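Long-range contacts in adenine Deaminase (Enterococcus faecalis, PDB 2ICS), which is a two-zinc amidohydrolase that removes the acetyl group of acetyl-(R)-mandelate in vitro, though very inefficiently, and is seen here with adenine bound: residues D207-F213 with V240-G245; W56-H60 with P311-F315; S268-D272 with V283-T289. One frame throughout, in Å; residues are numbered along the deposited sequence.

Contact 1 of 3, residues D207-F213 with V240-G245; sequences DVLTHCF and VVFDIG. With ZN (zinc ion), chain C.
Leu209 and Phe242 extend alongside each other from the same face of the sheet, so that the methyl CD2 of Leu209 sits over one face of the Phe242 ring, 3.9 Å from the ring centroid and 14° off the ring normal: a CH-pi contact shifted slightly toward the rim. Cys212 CB approaches the same ring obliquely, at 3.7 Å from Phe242 CD2, and Tyr236 meets the ring edge-to-face. Thr210 and Asp243 also run alongside each other, on the other side of the strands. With OG1 turned trans to the backbone N (chi1 -163°), Thr210 donates to Asp243 OD2 over 2.7 Å, on the anti lone pair. Ser270 OG also bonds to OD2, while Thr210 OG1 is also hydrogen-bonded to ND1 of the zinc ligand His60. These are adjacent parallel strands of the metal-dependent hydrolase TIM barrel, 208-210 and 241-243, joined by backbone bonds such as Leu209 N to Val241 O (2.7 Å) and Asp243 N to Leu209 O. Past their C-terminal ends, the usual place of the active site in this fold, His211 lays its ring edge against Gly245. Its ND1 donates to Gly245 O, 2.8 Å away and in both the ring plane and the carbonyl plane; this limits rotation of the imidazole while NE2 binds zinc at 2.2 Å. Thr210 CG2 lies over the centre of one imidazole face. Farther on, Ile244 CD1 reaches Phe213 CD2 obliquely at 3.5 Å, and a water joins Phe213 N to Ile244 O.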
ATOM      1  N   ASP A 207       3.858   3.447  13.391  1.00 26.55           N
ATOM      2  CA  ASP A 207       2.733   4.200  12.850  1.00 24.36           C
ATOM      3  C   ASP A 207       3.100   4.506  11.407  1.00 23.97           C
ATOM      4  O   ASP A 207       4.238   4.874  11.113  1.00 23.05           O
ATOM      5  CB  ASP A 207       2.509   5.503  13.630  1.00 26.56           C
ATOM      6  CG  ASP A 207       1.964   5.263  15.038  1.00 27.61           C
ATOM      7  OD1 ASP A 207       1.221   4.274  15.234  1.00 26.15           O
ATOM      8  OD2 ASP A 207       2.266   6.075  15.943  1.00 27.88           O
ATOM      9  N   VAL A 208       2.137   4.355  10.508  1.00 22.65           N
ATOM     10  CA  VAL A 208       2.381   4.583   9.096  1.00 20.50           C
ATOM     11  C   VAL A 208       1.960   5.969   8.638  1.00 20.66           C
ATOM     12  O   VAL A 208       0.798   6.352   8.759  1.00 21.06           O
ATOM     13  CB  VAL A 208       1.647   3.512   8.239  1.00 23.40           C
ATOM     14  CG1 VAL A 208       1.994   3.689   6.766  1.00 20.93           C
ATOM     15  CG2 VAL A 208       2.030   2.107   8.713  1.00 20.45           C
ATOM     16  N   LEU A 209       2.923   6.719   8.112  1.00 18.79           N
ATOM     17  CA  LEU A 209       2.677   8.062   7.603  1.00 18.13           C
ATOM     18  C   LEU A 209       2.485   7.945   6.094  1.00 19.32           C
ATOM     19  O   LEU A 209       3.457   7.741   5.369  1.00 22.65           O
ATOM     20  CB  LEU A 209       3.888   8.953   7.889  1.00 18.46           C
ATOM     21  CG  LEU A 209       3.824  10.387   7.367  1.00 20.05           C
ATOM     22  CD1 LEU A 209       2.894  11.176   8.272  1.00 20.01           C
ATOM     23  CD2 LEU A 209       5.215  11.018   7.344  1.00 17.43           C
ATOM     24  N   THR A 210       1.250   8.060   5.610  1.00 17.60           N
ATOM     25  CA  THR A 210       1.025   7.945   4.173  1.00 18.10           C
ATOM     26  C   THR A 210       1.052   9.340   3.523  1.00 19.75           C
ATOM     27  O   THR A 210       0.937  10.355   4.218  1.00 19.07           O
ATOM     28  CB  THR A 210      -0.295   7.162   3.881  1.00 19.54           C
ATOM     29  OG1 THR A 210      -0.310   6.723   2.515  1.00 18.82           O
ATOM     30  CG2 THR A 210      -1.513   8.014   4.172  1.00 18.57           C
ATOM     31  N   HIS A 211       1.238   9.385   2.203  1.00 18.33           N
ATOM     32  CA  HIS A 211       1.349  10.644   1.460  1.00 18.05           C
ATOM     33  C   HIS A 211       2.659  11.321   1.871  1.00 17.39           C
ATOM     34  O   HIS A 211       2.799  12.544   1.791  1.00 18.41           O
ATOM     35  CB  HIS A 211       0.193  11.602   1.780  1.00 18.17           C
ATOM     36  CG  HIS A 211      -1.164  11.031   1.527  1.00 21.09           C
ATOM     37  ND1 HIS A 211      -1.467  10.193   0.476  1.00 19.82           N
ATOM     38  CD2 HIS A 211      -2.334  11.243   2.179  1.00 18.40           C
ATOM     39  CE1 HIS A 211      -2.777   9.934   0.522  1.00 22.09           C
ATOM     40  NE2 HIS A 211      -3.346  10.549   1.539  1.00 21.90           N
ATOM     41  N   CYS A 212       3.623  10.517   2.304  1.00 19.84           N
ATOM     42  CA  CYS A 212       4.901  11.031   2.787  1.00 19.91           C
ATOM     43  C   CYS A 212       5.640  12.028   1.893  1.00 20.96           C
ATOM     44  O   CYS A 212       6.294  12.936   2.406  1.00 20.30           O
ATOM     45  CB  CYS A 212       5.831   9.866   3.150  1.00 18.77           C
ATOM     46  SG  CYS A 212       6.395   8.838   1.766  1.00 21.52           S
ATOM     47  N   PHE A 213       5.561  11.869   0.574  1.00 20.96           N
ATOM     48  CA  PHE A 213       6.246  12.798  -0.315  1.00 20.47           C
ATOM     49  C   PHE A 213       5.307  13.757  -1.038  1.00 21.85           C
ATOM     50  O   PHE A 213       5.524  14.070  -2.206  1.00 22.61           O
ATOM     51  CB  PHE A 213       7.100  12.048  -1.347  1.00 20.00           C
ATOM     52  CG  PHE A 213       8.224  11.232  -0.746  1.00 20.68           C
ATOM     53  CD1 PHE A 213       8.812  11.597   0.466  1.00 20.41           C
ATOM     54  CD2 PHE A 213       8.699  10.099  -1.404  1.00 19.56           C
ATOM     55  CE1 PHE A 213       9.853  10.846   1.015  1.00 19.24           C
ATOM     56  CE2 PHE A 213       9.740   9.341  -0.867  1.00 17.38           C
ATOM     57  CZ  PHE A 213      10.320   9.712   0.343  1.00 19.35           C
ATOM     58  N   VAL A 240       8.990   6.040  12.283  1.00 28.29           N
ATOM     59  CA  VAL A 240       7.678   6.274  11.682  1.00 27.30           C
ATOM     60  C   VAL A 240       7.801   5.776  10.237  1.00 26.45           C
ATOM     61  O   VAL A 240       8.712   6.179   9.511  1.00 27.68           O
ATOM     62  CB  VAL A 240       7.308   7.779  11.681  1.00 27.54           C
ATOM     63  CG1 VAL A 240       5.937   7.975  11.044  1.00 25.79           C
ATOM     64  CG2 VAL A 240       7.308   8.319  13.113  1.00 26.45           C
ATOM     65  N   VAL A 241       6.892   4.897   9.826  1.00 24.86           N
ATOM     66  CA  VAL A 241       6.930   4.326   8.478  1.00 22.55           C
ATOM     67  C   VAL A 241       6.377   5.248   7.386  1.00 22.43           C
ATOM     68  O   VAL A 241       5.188   5.560   7.360  1.00 21.62           O
ATOM     69  CB  VAL A 241       6.163   2.988   8.450  1.00 22.74           C
ATOM     70  CG1 VAL A 241       6.309   2.318   7.085  1.00 23.69           C
ATOM     71  CG2 VAL A 241       6.686   2.073   9.550  1.00 21.50           C
ATOM     72  N   PHE A 242       7.253   5.679   6.482  1.00 21.96           N
ATOM     73  CA  PHE A 242       6.862   6.559   5.386  1.00 22.01           C
ATOM     74  C   PHE A 242       6.255   5.759   4.232  1.00 22.12           C
ATOM     75  O   PHE A 242       6.928   4.939   3.602  1.00 22.69           O
ATOM     76  CB  PHE A 242       8.074   7.352   4.893  1.00 21.06           C
ATOM     77  CG  PHE A 242       8.443   8.523   5.772  1.00 21.37           C
ATOM     78  CD1 PHE A 242       8.334   8.445   7.159  1.00 22.73           C
ATOM     79  CD2 PHE A 242       8.931   9.701   5.210  1.00 21.99           C
ATOM     80  CE1 PHE A 242       8.705   9.520   7.971  1.00 20.60           C
ATOM     81  CE2 PHE A 242       9.305  10.783   6.016  1.00 21.25           C
ATOM     82  CZ  PHE A 242       9.192  10.692   7.395  1.00 19.92           C
ATOM     83  N   ASP A 243       4.976   6.002   3.968  1.00 20.80           N
ATOM     84  CA  ASP A 243       4.246   5.305   2.909  1.00 20.86           C
ATOM     85  C   ASP A 243       3.906   6.322   1.818  1.00 18.30           C
ATOM     86  O   ASP A 243       3.446   7.420   2.119  1.00 17.53           O
ATOM     87  CB  ASP A 243       2.969   4.700   3.508  1.00 20.25           C
ATOM     88  CG  ASP A 243       2.148   3.919   2.501  1.00 22.71           C
ATOM     89  OD1 ASP A 243       2.561   2.805   2.099  1.00 24.27           O
ATOM     90  OD2 ASP A 243       1.074   4.424   2.119  1.00 22.55           O
ATOM     91  N   ILE A 244       4.130   5.954   0.561  1.00 19.97           N
ATOM     92  CA  ILE A 244       3.862   6.845  -0.572  1.00 19.79           C
ATOM     93  C   ILE A 244       2.411   7.326  -0.725  1.00 21.12           C
ATOM     94  O   ILE A 244       2.160   8.528  -0.728  1.00 23.57           O
ATOM     95  CB  ILE A 244       4.297   6.194  -1.915  1.00 20.05           C
ATOM     96  CG1 ILE A 244       5.815   5.981  -1.934  1.00 20.14           C
ATOM     97  CG2 ILE A 244       3.897   7.094  -3.091  1.00 18.77           C
ATOM     98  CD1 ILE A 244       6.623   7.267  -1.907  1.00 19.60           C
ATOM     99  N   GLY A 245       1.463   6.400  -0.865  1.00 22.02           N
ATOM    100  CA  GLY A 245       0.067   6.784  -1.040  1.00 20.12           C
ATOM    101  C   GLY A 245      -0.069   7.870  -2.101  1.00 20.06           C
ATOM    102  O   GLY A 245      -0.688   8.902  -1.855  1.00 19.99           O
TER
HETATM  103 ZN    ZN C 401      -5.466  10.405   2.066  1.00 30.14          ZN
HETATM  104  O   HOH W   1       3.989  10.614  -1.468  1.00 19.14           O
HETATM  105  O   HOH W   2      -5.685   9.184   0.206  1.00 23.22           O

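Contact 2 of 3, residues W56-H60 with P311-F315; sequences WIDDH and PAENF. With ZN (zinc ion), chain B.
Ile57 and Pro311 carry the apolar half of this contact, in which a barrel strand receives the last turn of a short helix. The side chains meet aslant: Pro311 CG comes to 3.8 Å from Ile57 CB, and Pro311 CB packs against the branch methyl CG2. Because CG1 of Ile57 is trans to its carbonyl carbon (chi1 -58°), the longer branch runs out past the proline, and its tip, CD1, reaches Ala312 CB at 4.0 Å.

The polar half belongs to Asp59. Its OD2 accepts a weak hydrogen bond from Asn314 ND2, long at 3.4 Å but fairly straight (160°), with carboxylate and amide planes inclined to each other by 33°. Asn314 ND2 has a second weak partner in Ser268 OG. The same OD2 lies at the edge of the Phe315 ring and in its plane, 3.6 Å from CE2, with the carboxylate nearly perpendicular to the ring. An oxygen so placed faces the slightly positive rim hydrogens, which probably favours the approach. Asp59 CB also rests against CE2. Phe315, the first residue beyond the helix, still gives its N to Pro311 O.

Metal coordination follows directly along the chain. The chain turns a corner at Asp59 and His60, and His60 NE2 binds zinc at 2.2 Å; together with His62 it forms the HxH motif that amidohydrolases carry at the end of their first barrel strand.

Strand 51-61 runs between strands 83-89 and 331-344 in its sheet. Asp59 and Phe315 both touch Ile87 and Met186, so Phe315, just past helix 309-314, also packs against strands 83-89 and 186-189.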
ATOM      1  N   TRP A  56       2.587  -8.828  -5.078  1.00 19.53           N
ATOM      2  CA  TRP A  56       2.664  -7.409  -4.743  1.00 19.83           C
ATOM      3  C   TRP A  56       1.501  -7.010  -3.848  1.00 19.01           C
ATOM      4  O   TRP A  56       0.396  -7.526  -3.992  1.00 18.93           O
ATOM      5  CB  TRP A  56       2.664  -6.554  -6.011  1.00 19.41           C
ATOM      6  CG  TRP A  56       3.820  -6.811  -6.939  1.00 22.02           C
ATOM      7  CD1 TRP A  56       4.970  -7.503  -6.659  1.00 20.83           C
ATOM      8  CD2 TRP A  56       3.952  -6.344  -8.293  1.00 20.90           C
ATOM      9  NE1 TRP A  56       5.808  -7.494  -7.757  1.00 21.65           N
ATOM     10  CE2 TRP A  56       5.209  -6.792  -8.771  1.00 21.84           C
ATOM     11  CE3 TRP A  56       3.129  -5.595  -9.148  1.00 21.81           C
ATOM     12  CZ2 TRP A  56       5.662  -6.514 -10.069  1.00 21.68           C
ATOM     13  CZ3 TRP A  56       3.579  -5.316 -10.443  1.00 21.54           C
ATOM     14  CH2 TRP A  56       4.838  -5.779 -10.887  1.00 22.43           C
ATOM     15  N   ILE A  57       1.761  -6.084  -2.928  1.00 19.19           N
ATOM     16  CA  ILE A  57       0.764  -5.613  -1.971  1.00 17.80           C
ATOM     17  C   ILE A  57       0.668  -4.089  -1.978  1.00 20.10           C
ATOM     18  O   ILE A  57       1.671  -3.396  -1.789  1.00 18.98           O
ATOM     19  CB  ILE A  57       1.129  -6.058  -0.522  1.00 17.60           C
ATOM     20  CG1 ILE A  57       1.254  -7.580  -0.444  1.00 19.15           C
ATOM     21  CG2 ILE A  57       0.073  -5.573   0.457  1.00 15.24           C
ATOM     22  CD1 ILE A  57       1.851  -8.089   0.887  1.00 19.53           C
ATOM     23  N   ASP A  58      -0.544  -3.575  -2.183  1.00 19.93           N
ATOM     24  CA  ASP A  58      -0.790  -2.131  -2.200  1.00 21.39           C
ATOM     25  C   ASP A  58      -1.487  -1.793  -0.885  1.00 20.64           C
ATOM     26  O   ASP A  58      -2.688  -2.001  -0.765  1.00 19.85           O
ATOM     27  CB  ASP A  58      -1.710  -1.775  -3.368  1.00 22.57           C
ATOM     28  CG  ASP A  58      -1.702  -0.294  -3.691  1.00 25.06           C
ATOM     29  OD1 ASP A  58      -1.355   0.515  -2.803  1.00 24.86           O
ATOM     30  OD2 ASP A  58      -2.056   0.062  -4.837  1.00 25.51           O
ATOM     31  N   ASP A  59      -0.753  -1.264   0.094  1.00 21.06           N
ATOM     32  CA  ASP A  59      -1.365  -0.972   1.390  1.00 21.10           C
ATOM     33  C   ASP A  59      -2.131   0.342   1.541  1.00 20.80           C
ATOM     34  O   ASP A  59      -2.418   0.768   2.658  1.00 21.31           O
ATOM     35  CB  ASP A  59      -0.338  -1.118   2.531  1.00 21.51           C
ATOM     36  CG  ASP A  59       0.710  -0.022   2.536  1.00 25.65           C
ATOM     37  OD1 ASP A  59       0.511   1.011   1.860  1.00 22.52           O
ATOM     38  OD2 ASP A  59       1.729  -0.199   3.237  1.00 25.13           O
ATOM     39  N   HIS A  60      -2.443   1.005   0.437  1.00 17.58           N
ATOM     40  CA  HIS A  60      -3.252   2.210   0.526  1.00 17.77           C
ATOM     41  C   HIS A  60      -4.131   2.229  -0.711  1.00 19.41           C
ATOM     42  O   HIS A  60      -3.722   2.663  -1.789  1.00 17.70           O
ATOM     43  CB  HIS A  60      -2.421   3.492   0.627  1.00 16.10           C
ATOM     44  CG  HIS A  60      -3.251   4.706   0.903  1.00 14.38           C
ATOM     45  ND1 HIS A  60      -2.801   5.815   1.584  1.00 16.16           N
ATOM     46  CD2 HIS A  60      -4.535   4.988   0.555  1.00 13.88           C
ATOM     47  CE1 HIS A  60      -3.802   6.717   1.627  1.00 16.07           C
ATOM     48  NE2 HIS A  60      -4.876   6.260   1.015  1.00 14.39           N
ATOM     49  N   PRO A 311       5.103  -3.628   3.119  1.00 25.00           N
ATOM     50  CA  PRO A 311       3.678  -3.516   3.449  1.00 24.57           C
ATOM     51  C   PRO A 311       3.199  -4.695   4.297  1.00 26.93           C
ATOM     52  O   PRO A 311       2.397  -4.521   5.212  1.00 27.85           O
ATOM     53  CB  PRO A 311       3.000  -3.452   2.077  1.00 23.50           C
ATOM     54  CG  PRO A 311       3.987  -4.116   1.151  1.00 22.87           C
ATOM     55  CD  PRO A 311       5.312  -3.613   1.661  1.00 25.06           C
ATOM     56  N   ALA A 312       3.703  -5.890   3.997  1.00 27.67           N
ATOM     57  CA  ALA A 312       3.338  -7.089   4.751  1.00 29.62           C
ATOM     58  C   ALA A 312       3.692  -6.886   6.224  1.00 29.99           C
ATOM     59  O   ALA A 312       2.924  -7.253   7.116  1.00 29.30           O
ATOM     60  CB  ALA A 312       4.072  -8.312   4.189  1.00 26.43           C
ATOM     61  N   GLU A 313       4.853  -6.285   6.471  1.00 31.03           N
ATOM     62  CA  GLU A 313       5.295  -6.007   7.835  1.00 32.99           C
ATOM     63  C   GLU A 313       4.550  -4.830   8.471  1.00 32.06           C
ATOM     64  O   GLU A 313       4.234  -4.862   9.658  1.00 32.38           O
ATOM     65  CB  GLU A 313       6.793  -5.717   7.862  1.00 34.54           C
ATOM     66  CG  GLU A 313       7.668  -6.954   7.882  1.00 41.07           C
ATOM     67  CD  GLU A 313       9.145  -6.613   7.797  1.00 43.44           C
ATOM     68  OE1 GLU A 313       9.530  -5.521   8.267  1.00 46.81           O
ATOM     69  OE2 GLU A 313       9.922  -7.440   7.274  1.00 45.67           O
ATOM     70  N   ASN A 314       4.274  -3.790   7.691  1.00 31.47           N
ATOM     71  CA  ASN A 314       3.570  -2.625   8.224  1.00 31.29           C
ATOM     72  C   ASN A 314       2.250  -3.013   8.880  1.00 29.59           C
ATOM     73  O   ASN A 314       1.879  -2.457   9.914  1.00 29.18           O
ATOM     74  CB  ASN A 314       3.259  -1.602   7.125  1.00 30.84           C
ATOM     75  CG  ASN A 314       4.502  -0.971   6.531  1.00 32.88           C
ATOM     76  OD1 ASN A 314       5.595  -1.053   7.101  1.00 29.43           O
ATOM     77  ND2 ASN A 314       4.332  -0.313   5.381  1.00 31.32           N
ATOM     78  N   PHE A 315       1.546  -3.965   8.273  1.00 27.27           N
ATOM     79  CA  PHE A 315       0.248  -4.384   8.778  1.00 27.22           C
ATOM     80  C   PHE A 315       0.136  -5.818   9.268  1.00 25.59           C
ATOM     81  O   PHE A 315      -0.949  -6.393   9.316  1.00 24.67           O
ATOM     82  CB  PHE A 315      -0.805  -4.082   7.715  1.00 25.38           C
ATOM     83  CG  PHE A 315      -0.944  -2.618   7.439  1.00 26.31           C
ATOM     84  CD1 PHE A 315      -1.633  -1.798   8.325  1.00 23.57           C
ATOM     85  CD2 PHE A 315      -0.304  -2.040   6.349  1.00 24.11           C
ATOM     86  CE1 PHE A 315      -1.679  -0.422   8.134  1.00 26.43           C
ATOM     87  CE2 PHE A 315      -0.342  -0.662   6.149  1.00 27.14           C
ATOM     88  CZ  PHE A 315      -1.031   0.148   7.045  1.00 26.94           C
TER
HETATM   89 ZN    ZN B 400      -6.673   7.443   0.429  1.00 24.94          ZN
HETATM   90  O   HOH W   2      -5.685   9.184   0.206  1.00 23.22           O

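Contact 3 of 3, residues S268-D272 with V283-T289; sequences SISTD and VYDLATT. With ZN (zinc ion), chain B.
Thr271 meets Leu286 and Thr289 through aliphatic groups, while the flat groups nearby are two carboxylates, one turned to the metal, the other to the start of its own helix. Asp272 binds zinc through OD1 at 2.2 Å, the metal standing well out of the carboxylate plane, and Asp285, the N-cap of the following helix, is met at OD2 by Thr288 N nearly in line with the C-O bond, at 2.8 Å. Between them the packing centres on the methyl of Thr271. OG1 is drawn to Asp58 OD2, and CG2, trans to the carbonyl carbon, is thereby presented to the helix, 3.6 Å from Leu286 CA and 3.4 Å from Thr289 OG1. Val283 CG2 closes on Thr271 CB at 3.7 Å. Ile269 and Thr289 run antiparallel past one another, their CG2 methyls 3.7 Å apart, while Leu286 CD1 lies against Ile269 O. The zinc-binding aspartate occupies the position typical of the last barrel strand in amidohydrolases. Segment 268-272 bonds through its backbone to Phe242 and Ile244 beside it, and Ser270 touches Asp58, Asp59 and His60 of strand 51-61, while the start of helix 286-296 packs against Ile269 and Thr271.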
ATOM      1  N   SER A 268       7.509   2.042   2.173  1.00 20.74           N
ATOM      2  CA  SER A 268       6.577   1.299   1.342  1.00 21.09           C
ATOM      3  C   SER A 268       5.976   2.180   0.255  1.00 21.22           C
ATOM      4  O   SER A 268       5.770   3.387   0.441  1.00 18.52           O
ATOM      5  CB  SER A 268       5.459   0.686   2.201  1.00 21.16           C
ATOM      6  OG  SER A 268       4.835   1.660   3.023  1.00 20.59           O
ATOM      7  N   ILE A 269       5.698   1.550  -0.879  1.00 19.68           N
ATOM      8  CA  ILE A 269       5.130   2.220  -2.032  1.00 20.03           C
ATOM      9  C   ILE A 269       3.673   1.805  -2.202  1.00 20.31           C
ATOM     10  O   ILE A 269       3.358   0.618  -2.265  1.00 21.72           O
ATOM     11  CB  ILE A 269       5.942   1.862  -3.299  1.00 21.33           C
ATOM     12  CG1 ILE A 269       7.361   2.418  -3.163  1.00 15.82           C
ATOM     13  CG2 ILE A 269       5.271   2.418  -4.552  1.00 19.21           C
ATOM     14  CD1 ILE A 269       8.287   1.960  -4.258  1.00 19.84           C
ATOM     15  N   SER A 270       2.788   2.796  -2.250  1.00 20.86           N
ATOM     16  CA  SER A 270       1.355   2.556  -2.413  1.00 19.77           C
ATOM     17  C   SER A 270       0.772   3.597  -3.363  1.00 19.56           C
ATOM     18  O   SER A 270       1.391   4.628  -3.629  1.00 19.28           O
ATOM     19  CB  SER A 270       0.636   2.603  -1.063  1.00 19.80           C
ATOM     20  OG  SER A 270       0.854   3.843  -0.415  1.00 21.47           O
ATOM     21  N   THR A 271      -0.444   3.343  -3.830  1.00 19.35           N
ATOM     22  CA  THR A 271      -1.093   4.200  -4.815  1.00 19.74           C
ATOM     23  C   THR A 271      -2.157   5.202  -4.396  1.00 20.37           C
ATOM     24  O   THR A 271      -2.308   6.235  -5.054  1.00 19.49           O
ATOM     25  CB  THR A 271      -1.767   3.338  -5.881  1.00 19.67           C
ATOM     26  OG1 THR A 271      -2.772   2.533  -5.248  1.00 17.17           O
ATOM     27  CG2 THR A 271      -0.749   2.428  -6.566  1.00 18.99           C
ATOM     28  N   ASP A 272      -2.886   4.907  -3.321  1.00 18.93           N
ATOM     29  CA  ASP A 272      -4.016   5.737  -2.899  1.00 18.38           C
ATOM     30  C   ASP A 272      -4.888   5.871  -4.145  1.00 18.63           C
ATOM     31  O   ASP A 272      -5.369   6.944  -4.495  1.00 18.87           O
ATOM     32  CB  ASP A 272      -3.606   7.119  -2.417  1.00 17.30           C
ATOM     33  CG  ASP A 272      -4.814   7.968  -2.035  1.00 21.86           C
ATOM     34  OD1 ASP A 272      -5.839   7.382  -1.635  1.00 19.36           O
ATOM     35  OD2 ASP A 272      -4.751   9.210  -2.124  1.00 26.83           O
ATOM     36  N   VAL A 283      -2.210   8.472 -11.143  1.00 28.51           N
ATOM     37  CA  VAL A 283      -1.805   7.150 -10.663  1.00 31.24           C
ATOM     38  C   VAL A 283      -2.654   6.138 -11.406  1.00 33.70           C
ATOM     39  O   VAL A 283      -3.846   6.012 -11.150  1.00 40.20           O
ATOM     40  CB  VAL A 283      -2.041   6.991  -9.141  1.00 29.47           C
ATOM     41  CG1 VAL A 283      -3.240   7.776  -8.724  1.00 27.94           C
ATOM     42  CG2 VAL A 283      -2.234   5.513  -8.785  1.00 24.92           C
ATOM     43  N   TYR A 284      -2.051   5.407 -12.325  1.00 33.35           N
ATOM     44  CA  TYR A 284      -2.822   4.443 -13.099  1.00 29.04           C
ATOM     45  C   TYR A 284      -2.873   3.061 -12.465  1.00 27.49           C
ATOM     46  O   TYR A 284      -3.870   2.350 -12.589  1.00 26.80           O
ATOM     47  CB  TYR A 284      -2.247   4.348 -14.508  1.00 29.24           C
ATOM     48  CG  TYR A 284      -2.338   5.646 -15.281  1.00 29.02           C
ATOM     49  CD1 TYR A 284      -1.379   6.648 -15.128  1.00 28.75           C
ATOM     50  CD2 TYR A 284      -3.393   5.873 -16.169  1.00 27.26           C
ATOM     51  CE1 TYR A 284      -1.467   7.849 -15.849  1.00 29.14           C
ATOM     52  CE2 TYR A 284      -3.493   7.059 -16.887  1.00 28.64           C
ATOM     53  CZ  TYR A 284      -2.532   8.044 -16.728  1.00 30.24           C
ATOM     54  OH  TYR A 284      -2.647   9.215 -17.448  1.00 29.41           O
ATOM     55  N   ASP A 285      -1.788   2.691 -11.790  1.00 25.39           N
ATOM     56  CA  ASP A 285      -1.683   1.402 -11.124  1.00 24.18           C
ATOM     57  C   ASP A 285      -0.411   1.362 -10.267  1.00 23.77           C
ATOM     58  O   ASP A 285       0.349   2.326 -10.232  1.00 20.58           O
ATOM     59  CB  ASP A 285      -1.694   0.276 -12.168  1.00 26.71           C
ATOM     60  CG  ASP A 285      -0.706   0.510 -13.298  1.00 26.79           C
ATOM     61  OD1 ASP A 285      -0.931  -0.024 -14.399  1.00 32.63           O
ATOM     62  OD2 ASP A 285       0.298   1.214 -13.090  1.00 27.14           O
ATOM     63  N   LEU A 286      -0.182   0.256  -9.568  1.00 24.19           N
ATOM     64  CA  LEU A 286       0.997   0.156  -8.712  1.00 24.28           C
ATOM     65  C   LEU A 286       2.281   0.159  -9.544  1.00 23.05           C
ATOM     66  O   LEU A 286       3.232   0.861  -9.218  1.00 23.23           O
ATOM     67  CB  LEU A 286       0.916  -1.106  -7.854  1.00 23.93           C
ATOM     68  CG  LEU A 286       1.997  -1.269  -6.779  1.00 22.43           C
ATOM     69  CD1 LEU A 286       1.860  -0.182  -5.714  1.00 21.01           C
ATOM     70  CD2 LEU A 286       1.863  -2.645  -6.155  1.00 19.93           C
ATOM     71  N   ALA A 287       2.292  -0.625 -10.620  1.00 21.85           N
ATOM     72  CA  ALA A 287       3.441  -0.706 -11.523  1.00 22.69           C
ATOM     73  C   ALA A 287       3.933   0.688 -11.926  1.00 22.12           C
ATOM     74  O   ALA A 287       5.138   0.961 -11.913  1.00 21.05           O
ATOM     75  CB  ALA A 287       3.059  -1.506 -12.778  1.00 21.74           C
ATOM     76  N   THR A 288       2.990   1.562 -12.276  1.00 20.62           N
ATOM     77  CA  THR A 288       3.299   2.928 -12.685  1.00 20.91           C
ATOM     78  C   THR A 288       3.893   3.734 -11.529  1.00 21.85           C
ATOM     79  O   THR A 288       4.751   4.593 -11.729  1.00 21.19           O
ATOM     80  CB  THR A 288       2.031   3.640 -13.204  1.00 20.27           C
ATOM     81  OG1 THR A 288       1.533   2.939 -14.346  1.00 20.58           O
ATOM     82  CG2 THR A 288       2.333   5.077 -13.605  1.00 18.95           C
ATOM     83  N   THR A 289       3.427   3.456 -10.318  1.00 22.05           N
ATOM     84  CA  THR A 289       3.926   4.153  -9.146  1.00 22.69           C
ATOM     85  C   THR A 289       5.344   3.649  -8.878  1.00 22.82           C
ATOM     86  O   THR A 289       6.224   4.415  -8.500  1.00 24.15           O
ATOM     87  CB  THR A 289       3.029   3.881  -7.924  1.00 22.98           C
ATOM     88  OG1 THR A 289       1.667   4.170  -8.266  1.00 26.70           O
ATOM     89  CG2 THR A 289       3.435   4.764  -6.754  1.00 20.49           C
TER
HETATM   90 ZN    ZN B 400      -6.673   7.443   0.429  1.00 24.94          ZN
HETATM   91  O   HOH W   2      -5.685   9.184   0.206  1.00 23.22           O

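Contacts 1 and 3 follow one another along the chain, and both are nested inside the long loop closed by contact 2. All three reach the dinuclear zinc centre and share one water, bound to both metals: His60 and Asp272 are among the ligands of one zinc and His211 among those of the other, and the nearest atoms of adenine and the His211 side chain are about 4 Å apart. Polar links also tie the contacts together around the metal site. Thr210 OG1 lies 2.8 Å from His60 ND1, Ser270 OG is 2.7 Å from Gly245 N, and His60 O is 2.8 Å from Asp272 N. Asp59 OD1 and Asp243 OD1 approach to 2.7 Å, consistent with a proton shared between the two carboxylates.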